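Fructose transport system repressor FruR (Pseudomonas putida, PDB 3O75) probably binds specific DNA sequences as a transcriptional regulator of the LacI family, and holds fructose 1-phosphate in its sugar-binding domain. Local coordinates at residues F63-L68 with I88-D93; I123-A128 with V185-V190; L169-I174 with F196-A201. All blocks are in the same frame, centred on the assembly; numbering follows the deposited sequence.

Interaction 1 of 3, residues F63-L68 with I88-D93; sequences FVASCL and IDRRLD. With F1X (1-O-phosphono-beta-D-fructofuranose), chain C.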
# COMPACT_ATOMS: atom_id res chain seq x y z
N PHE A 63 18.43 -4.49 -0.69
CA PHE A 63 17.91 -3.36 -1.45
C PHE A 63 17.62 -2.24 -0.46
O PHE A 63 17.20 -2.50 0.67
CB PHE A 63 16.63 -3.73 -2.19
CG PHE A 63 16.73 -5.01 -2.97
CD1 PHE A 63 16.23 -6.19 -2.44
CD2 PHE A 63 17.30 -5.03 -4.24
CE1 PHE A 63 16.31 -7.38 -3.16
CE2 PHE A 63 17.38 -6.22 -4.96
CZ PHE A 63 16.89 -7.39 -4.42
N VAL A 64 17.81 -0.99 -0.88
CA VAL A 64 17.54 0.14 0.01
C VAL A 64 17.19 1.41 -0.75
O VAL A 64 17.90 1.82 -1.67
CB VAL A 64 18.73 0.42 0.97
CG1 VAL A 64 20.05 0.47 0.20
CG2 VAL A 64 18.51 1.71 1.75
N ALA A 65 16.06 2.02 -0.38
CA ALA A 65 15.73 3.36 -0.83
C ALA A 65 16.13 4.32 0.28
O ALA A 65 15.34 4.65 1.16
CB ALA A 65 14.25 3.47 -1.13
N SER A 66 17.39 4.76 0.22
CA SER A 66 18.01 5.49 1.32
C SER A 66 17.57 6.94 1.46
O SER A 66 17.13 7.57 0.49
CB SER A 66 19.53 5.41 1.19
OG SER A 66 20.16 6.08 2.27
N CYS A 67 17.72 7.47 2.67
CA CYS A 67 17.47 8.87 2.95
C CYS A 67 18.77 9.50 3.45
O CYS A 67 18.80 10.66 3.85
CB CYS A 67 16.40 9.02 4.03
SG CYS A 67 16.94 8.46 5.66
N LEU A 68 19.83 8.70 3.44
CA LEU A 68 21.11 9.12 3.99
C LEU A 68 21.87 10.05 3.04
O LEU A 68 21.72 9.97 1.83
CB LEU A 68 21.97 7.91 4.33
CG LEU A 68 21.40 6.97 5.39
CD1 LEU A 68 22.42 5.90 5.73
CD2 LEU A 68 21.00 7.74 6.63
N ILE A 88 17.63 1.56 -4.78
CA ILE A 88 16.39 1.66 -5.53
C ILE A 88 15.80 3.04 -5.29
O ILE A 88 15.85 3.56 -4.18
CB ILE A 88 15.38 0.58 -5.11
CG1 ILE A 88 15.89 -0.82 -5.50
CG2 ILE A 88 14.02 0.84 -5.75
CD1 ILE A 88 14.90 -1.94 -5.21
N ASP A 89 15.25 3.63 -6.34
CA ASP A 89 14.62 4.94 -6.26
C ASP A 89 15.62 6.07 -5.99
O ASP A 89 15.88 6.89 -6.86
CB ASP A 89 13.49 4.95 -5.24
CG ASP A 89 12.61 6.18 -5.35
OD1 ASP A 89 11.46 6.05 -5.84
OD2 ASP A 89 13.07 7.27 -4.95
N ARG A 90 16.18 6.12 -4.78
CA ARG A 90 17.23 7.10 -4.48
C ARG A 90 18.62 6.52 -4.76
O ARG A 90 19.02 5.53 -4.16
CB ARG A 90 17.16 7.59 -3.03
CG ARG A 90 15.90 8.37 -2.68
CD ARG A 90 14.85 7.45 -2.07
NE ARG A 90 13.70 8.18 -1.54
CZ ARG A 90 13.60 8.60 -0.29
NH1 ARG A 90 14.58 8.38 0.57
NH2 ARG A 90 12.51 9.24 0.12
N ARG A 91 19.34 7.15 -5.67
CA ARG A 91 20.67 6.67 -6.06
C ARG A 91 21.66 6.73 -4.90
O ARG A 91 21.60 7.62 -4.05
CB ARG A 91 21.22 7.48 -7.24
CG ARG A 91 21.42 8.95 -6.92
CD ARG A 91 22.77 9.46 -7.41
NE ARG A 91 22.72 9.94 -8.79
CZ ARG A 91 23.70 10.63 -9.37
NH1 ARG A 91 24.80 10.91 -8.70
NH2 ARG A 91 23.57 11.03 -10.63
N LEU A 92 22.57 5.76 -4.88
CA LEU A 92 23.73 5.82 -4.01
C LEU A 92 24.95 6.12 -4.88
O LEU A 92 24.87 6.04 -6.10
CB LEU A 92 23.91 4.50 -3.26
CG LEU A 92 22.87 4.20 -2.17
CD1 LEU A 92 23.01 2.77 -1.67
CD2 LEU A 92 22.98 5.19 -1.01
N ASP A 93 26.07 6.47 -4.25
CA ASP A 93 27.28 6.85 -4.97
C ASP A 93 27.54 5.94 -6.17
O ASP A 93 27.85 4.76 -6.01
CB ASP A 93 28.49 6.83 -4.03
CG ASP A 93 29.74 7.42 -4.67
OD1 ASP A 93 29.82 7.49 -5.91
OD2 ASP A 93 30.65 7.82 -3.90
C1 F1X C . 7.13 7.29 -5.21
O1 F1X C . 5.80 7.75 -5.38
P1 F1X C . 5.26 8.02 -6.87
C2 F1X C . 7.99 8.45 -4.74
O2 F1X C . 7.65 9.64 -5.46
C3 F1X C . 9.47 8.13 -4.95
O3 F1X C . 9.89 8.37 -6.29
C4 F1X C . 10.11 9.05 -3.94
O4 F1X C . 11.46 8.69 -3.61
C5 F1X C . 9.16 8.79 -2.79
O5 F1X C . 7.85 8.70 -3.34
C6 F1X C . 9.30 9.86 -1.73
O6 F1X C . 10.31 9.37 -0.86
O1P F1X C . 6.20 9.06 -7.44
O2P F1X C . 5.35 6.68 -7.55
O3P F1X C . 3.86 8.54 -6.66
O HOH W 1 18.91 4.16 -1.78
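I88 enters the contact by both backbone and side chain. Its N donates to V64 O at 3.1 Å, while its CD1 rests 3.9 Å from F63 CB; its carbonyl O takes a CA-H...O contact from A65 CA. D89 barely touches 63-68 and turns to the sugar phosphate instead: O3 and O4 of the ligand donate to OD1 and OD2 respectively, the O4 to OD2 distance being 2.5 Å. R90 then spans both sides. Bent at chi2 (94°), its chain runs past A65 and S66 O, so that NH1 reaches S66 O at 2.7 Å; that oxygen lies close to the guanidinium plane, although NH1 stands above the plane of the carbonyl. NE points almost straight at ligand O4 (3.1 Å, 175° at the hydrogen) and forms a salt bridge with D89 OD2, and D42 pairs with NH1. S66 O, ligand O4 and D89 OD2, all near the guanidinium plane, should fix its rotation. The R90 carbonyl is tied back by a water that also bonds V64 O and S66 N. Beyond it, L92 sends CD1 to V64 CG1 at 4.2 Å and CD2 to S66 CB. The loop after strand 85-88 thus presents D89 and R90 to the sugar hydroxyls, with the loop after strand 61-64 holding R90 from behind, as in the periplasmic-binding-protein fold of LacI-family effector domains.

Interaction 2 of 3, residues I123-A128 with V185-V190; sequences IALIGA and VTTSYV. With F1X (1-O-phosphono-beta-D-fructofuranose), chain C.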
# COMPACT_ATOMS: atom_id res chain seq x y z
N ILE A 123 1.65 28.80 -12.20
CA ILE A 123 1.90 27.37 -12.05
C ILE A 123 2.79 27.13 -10.83
O ILE A 123 3.65 27.95 -10.52
CB ILE A 123 2.55 26.77 -13.32
CG1 ILE A 123 2.59 25.24 -13.25
CG2 ILE A 123 3.94 27.36 -13.56
CD1 ILE A 123 3.24 24.61 -14.46
N ALA A 124 2.56 26.03 -10.12
CA ALA A 124 3.28 25.76 -8.88
C ALA A 124 3.89 24.37 -8.81
O ALA A 124 3.42 23.44 -9.47
CB ALA A 124 2.37 25.99 -7.67
N LEU A 125 4.94 24.25 -8.01
CA LEU A 125 5.52 22.96 -7.70
C LEU A 125 5.25 22.64 -6.24
O LEU A 125 5.44 23.48 -5.36
CB LEU A 125 7.03 22.98 -7.95
CG LEU A 125 7.78 21.68 -7.63
CD1 LEU A 125 7.43 20.60 -8.64
CD2 LEU A 125 9.29 21.91 -7.60
N ILE A 126 4.79 21.42 -5.98
CA ILE A 126 4.68 20.94 -4.60
C ILE A 126 5.48 19.66 -4.42
O ILE A 126 5.16 18.62 -4.99
CB ILE A 126 3.22 20.73 -4.18
CG1 ILE A 126 2.54 22.08 -3.93
CG2 ILE A 126 3.14 19.85 -2.93
CD1 ILE A 126 1.15 21.97 -3.33
N GLY A 127 6.54 19.76 -3.62
CA GLY A 127 7.42 18.64 -3.35
C GLY A 127 7.75 18.53 -1.87
O GLY A 127 7.10 19.15 -1.03
N ALA A 128 8.78 17.74 -1.56
CA ALA A 128 9.18 17.54 -0.18
C ALA A 128 10.63 17.08 -0.12
O ALA A 128 11.18 16.63 -1.13
CB ALA A 128 8.27 16.51 0.49
N VAL A 185 2.10 21.00 -10.22
CA VAL A 185 2.82 19.74 -10.34
C VAL A 185 3.18 19.19 -8.96
O VAL A 185 3.82 19.88 -8.16
CB VAL A 185 4.14 19.90 -11.15
CG1 VAL A 185 4.91 18.60 -11.16
CG2 VAL A 185 3.85 20.37 -12.58
N THR A 186 2.77 17.96 -8.67
CA THR A 186 3.17 17.29 -7.44
C THR A 186 4.23 16.22 -7.74
O THR A 186 4.13 15.51 -8.74
CB THR A 186 1.96 16.67 -6.69
OG1 THR A 186 1.21 15.84 -7.58
CG2 THR A 186 1.06 17.75 -6.14
N THR A 187 5.23 16.12 -6.87
CA THR A 187 6.37 15.24 -7.09
C THR A 187 6.19 13.82 -6.54
O THR A 187 7.14 13.03 -6.53
CB THR A 187 7.66 15.82 -6.47
OG1 THR A 187 7.51 15.91 -5.05
CG2 THR A 187 7.94 17.20 -7.04
N SER A 188 4.98 13.50 -6.09
CA SER A 188 4.66 12.16 -5.62
C SER A 188 3.15 12.08 -5.46
O SER A 188 2.52 13.08 -5.09
CB SER A 188 5.34 11.89 -4.27
OG SER A 188 4.92 10.65 -3.72
N TYR A 189 2.55 10.93 -5.75
CA TYR A 189 1.10 10.85 -5.68
C TYR A 189 0.61 11.11 -4.26
O TYR A 189 -0.44 11.71 -4.04
CB TYR A 189 0.54 9.51 -6.17
CG TYR A 189 -0.97 9.52 -6.16
CD1 TYR A 189 -1.68 10.13 -7.18
CD2 TYR A 189 -1.69 8.97 -5.10
CE1 TYR A 189 -3.05 10.18 -7.18
CE2 TYR A 189 -3.08 9.00 -5.09
CZ TYR A 189 -3.76 9.61 -6.13
OH TYR A 189 -5.13 9.66 -6.15
N VAL A 190 1.40 10.65 -3.29
CA VAL A 190 1.07 10.81 -1.89
C VAL A 190 0.83 12.28 -1.54
O VAL A 190 -0.05 12.60 -0.74
CB VAL A 190 2.16 10.21 -0.99
CG1 VAL A 190 2.14 10.86 0.37
CG2 VAL A 190 1.98 8.71 -0.87
C1 F1X C . 7.13 7.29 -5.21
O1 F1X C . 5.80 7.75 -5.38
P1 F1X C . 5.26 8.02 -6.87
C2 F1X C . 7.99 8.45 -4.74
O2 F1X C . 7.65 9.64 -5.46
C3 F1X C . 9.47 8.13 -4.95
O3 F1X C . 9.89 8.37 -6.29
C4 F1X C . 10.11 9.05 -3.94
O4 F1X C . 11.46 8.69 -3.61
C5 F1X C . 9.16 8.79 -2.79
O5 F1X C . 7.85 8.70 -3.34
C6 F1X C . 9.30 9.86 -1.73
O6 F1X C . 10.31 9.37 -0.86
O1P F1X C . 6.20 9.06 -7.44
O2P F1X C . 5.35 6.68 -7.55
O3P F1X C . 3.86 8.54 -6.66
O HOH W 2 10.27 16.48 -4.09
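L125 and V185 send their side chains to the same face of a parallel pair, and I126 and T186 send theirs to the other. On the first face L125 CD1 meets V185 CG1 at 4.1 Å and also T187 CG2 at 3.8 Å, the leucine and threonine side chains lying at about a right angle. With CG anti to the backbone N (chi1 179°), L125 is swung along its strand and its CD1 tip comes down over the V185 carbonyl. On the second face T186 CG2 meets I126 CB, and T186 OG1 turns to T213 on the next strand. T187 points directly at 123-128: its OG1 comes within 3.2 Å of G127 CA, a tight fit against a residue without a side chain, and shares a water with A128 N. Three backbone bonds set the register: V185 N to A124 O, T187 N to I126 O and, between them, I126 N to V185 O at 2.8 Å. The strand ends at T186; T187 adds its ladder bond from the loop, and S188 takes the N-cap position of helix 189-200. There Y189 N donates to phosphate O3P at 2.9 Å and 171°, while S188 OG makes at most weak bonds to the sugar. The ladder therefore delivers a helix N terminus to the phosphate, whose negative charge the helix dipole would probably help stabilise.

Interaction 3 of 3, residues L169-I174 with F196-A201; sequences LMQQLI and FDTLQA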
# COMPACT_ATOMS: atom_id res chain seq x y z
N LEU A 169 0.86 22.32 2.33
CA LEU A 169 1.48 23.09 1.27
C LEU A 169 0.42 23.70 0.37
O LEU A 169 0.49 24.89 0.03
CB LEU A 169 2.43 22.21 0.45
CG LEU A 169 3.60 21.63 1.25
CD1 LEU A 169 4.47 20.75 0.36
CD2 LEU A 169 4.42 22.75 1.85
N MET A 170 -0.57 22.91 -0.01
CA MET A 170 -1.63 23.39 -0.88
C MET A 170 -2.36 24.58 -0.26
O MET A 170 -2.77 25.50 -0.95
CB MET A 170 -2.63 22.28 -1.20
CG MET A 170 -3.59 22.63 -2.32
SD MET A 170 -2.73 22.97 -3.88
CE MET A 170 -4.11 23.29 -4.97
N GLN A 171 -2.50 24.54 1.06
CA GLN A 171 -3.17 25.62 1.78
C GLN A 171 -2.29 26.87 1.79
O GLN A 171 -2.78 27.99 1.59
CB GLN A 171 -3.52 25.20 3.21
CG GLN A 171 -4.73 25.92 3.79
CD GLN A 171 -6.03 25.53 3.11
OE1 GLN A 171 -6.52 24.40 3.26
NE2 GLN A 171 -6.61 26.46 2.36
N GLN A 172 -1.00 26.68 2.00
CA GLN A 172 -0.04 27.78 1.91
C GLN A 172 -0.09 28.43 0.53
O GLN A 172 -0.11 29.66 0.42
CB GLN A 172 1.38 27.30 2.21
CG GLN A 172 1.73 27.23 3.70
CD GLN A 172 3.09 26.59 3.96
OE1 GLN A 172 4.13 27.15 3.62
NE2 GLN A 172 3.07 25.40 4.55
N LEU A 173 -0.13 27.60 -0.50
CA LEU A 173 -0.10 28.07 -1.89
C LEU A 173 -1.32 28.91 -2.26
O LEU A 173 -1.20 29.94 -2.93
CB LEU A 173 0.04 26.89 -2.85
CG LEU A 173 -0.02 27.19 -4.34
CD1 LEU A 173 1.11 28.12 -4.74
CD2 LEU A 173 0.02 25.90 -5.16
N ILE A 174 -2.50 28.46 -1.83
CA ILE A 174 -3.74 29.14 -2.16
C ILE A 174 -3.84 30.51 -1.49
O ILE A 174 -4.34 31.47 -2.08
CB ILE A 174 -4.95 28.28 -1.78
CG1 ILE A 174 -5.03 27.06 -2.70
CG2 ILE A 174 -6.23 29.10 -1.87
CD1 ILE A 174 -5.93 25.96 -2.17
N PHE A 196 -5.87 16.94 -2.92
CA PHE A 196 -7.29 16.61 -3.09
C PHE A 196 -8.10 16.94 -1.83
O PHE A 196 -9.20 17.47 -1.92
CB PHE A 196 -7.48 15.13 -3.45
CG PHE A 196 -7.01 14.78 -4.83
CD1 PHE A 196 -6.40 13.57 -5.08
CD2 PHE A 196 -7.18 15.67 -5.88
CE1 PHE A 196 -5.97 13.24 -6.36
CE2 PHE A 196 -6.74 15.35 -7.16
CZ PHE A 196 -6.14 14.13 -7.40
N ASP A 197 -7.54 16.62 -0.66
CA ASP A 197 -8.20 16.96 0.60
C ASP A 197 -8.49 18.46 0.65
O ASP A 197 -9.61 18.88 0.94
CB ASP A 197 -7.35 16.53 1.80
CG ASP A 197 -7.21 15.02 1.91
OD1 ASP A 197 -8.11 14.29 1.46
OD2 ASP A 197 -6.18 14.56 2.45
N THR A 198 -7.47 19.27 0.34
CA THR A 198 -7.62 20.72 0.33
C THR A 198 -8.68 21.20 -0.66
O THR A 198 -9.43 22.13 -0.38
CB THR A 198 -6.29 21.43 0.01
OG1 THR A 198 -5.34 21.17 1.06
CG2 THR A 198 -6.50 22.94 -0.11
N LEU A 199 -8.72 20.56 -1.83
CA LEU A 199 -9.68 20.95 -2.85
C LEU A 199 -11.12 20.70 -2.41
O LEU A 199 -12.02 21.45 -2.76
CB LEU A 199 -9.42 20.20 -4.16
CG LEU A 199 -8.24 20.66 -5.02
CD1 LEU A 199 -8.31 20.01 -6.40
CD2 LEU A 199 -8.25 22.17 -5.15
N GLN A 200 -11.32 19.64 -1.63
CA GLN A 200 -12.66 19.25 -1.20
C GLN A 200 -13.31 20.22 -0.23
O GLN A 200 -14.54 20.29 -0.15
CB GLN A 200 -12.66 17.84 -0.60
CG GLN A 200 -12.86 16.75 -1.63
CD GLN A 200 -13.79 15.66 -1.14
OE1 GLN A 200 -13.58 15.09 -0.07
NE2 GLN A 200 -14.83 15.37 -1.92
N ALA A 201 -12.51 20.97 0.52
CA ALA A 201 -13.04 21.98 1.43
C ALA A 201 -13.69 23.12 0.66
O ALA A 201 -14.45 23.91 1.21
CB ALA A 201 -11.96 22.49 2.35
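M170 meets T198 from its first side-chain carbon onward. Its CB lies 3.7 Å from T198 OG1, a hydroxyl with two weak candidate acceptors, the backbone oxygens of Q167 and G194, for its one proton. CG comes next, 3.7 Å from T198 CG2. The chain bends at chi2 (60°), which turns SD and CE off the threonine and down toward the sheet, where CE comes 4.3 Å from L199 CD2. The same T198 methyl is shared by two more residues of 169-174: I174 CD1 approaches it tip to tip at 3.7 Å, and Q171 OE1 stands 3.7 Å away at the more exposed border. CG2 can serve all three because T198 points its CB at the other helix and holds this methyl anti to its own backbone N. The evidence is of van der Waals packing centred on one small residue. The segment axes approach to 9.5 Å with 52° between their directions. Beneath this pair lies the sheet: M170 also packs on I126 of strand 122-128 and on L184 of strand 183-186, so the two helices sit side by side on one face, while F196, D197 and Q200 border the second subunit.

How the interactions relate
From the N terminus, interaction 1 comes first: it joins the ends of strands 61-64 and 85-88, closing a loop that contains helix 74-80, before either other contact opens. Interaction 2 opens at strand 122-128 and closes at strand 183-186, and interaction 3 begins inside that loop, on helix 163-177, and ends beyond it on helix 189-200, so the two cross. They also touch, with L169 against G127 and I126, and L173 against A124, which ties helix 163-177 to strand 122-128. Interactions 1 and 2 lie on opposite sides of the chain centre, centres 20 Å apart; they do not touch, but both reach the same mixed sheet and the sugar phosphate. Interaction 3 is well away from interaction 1.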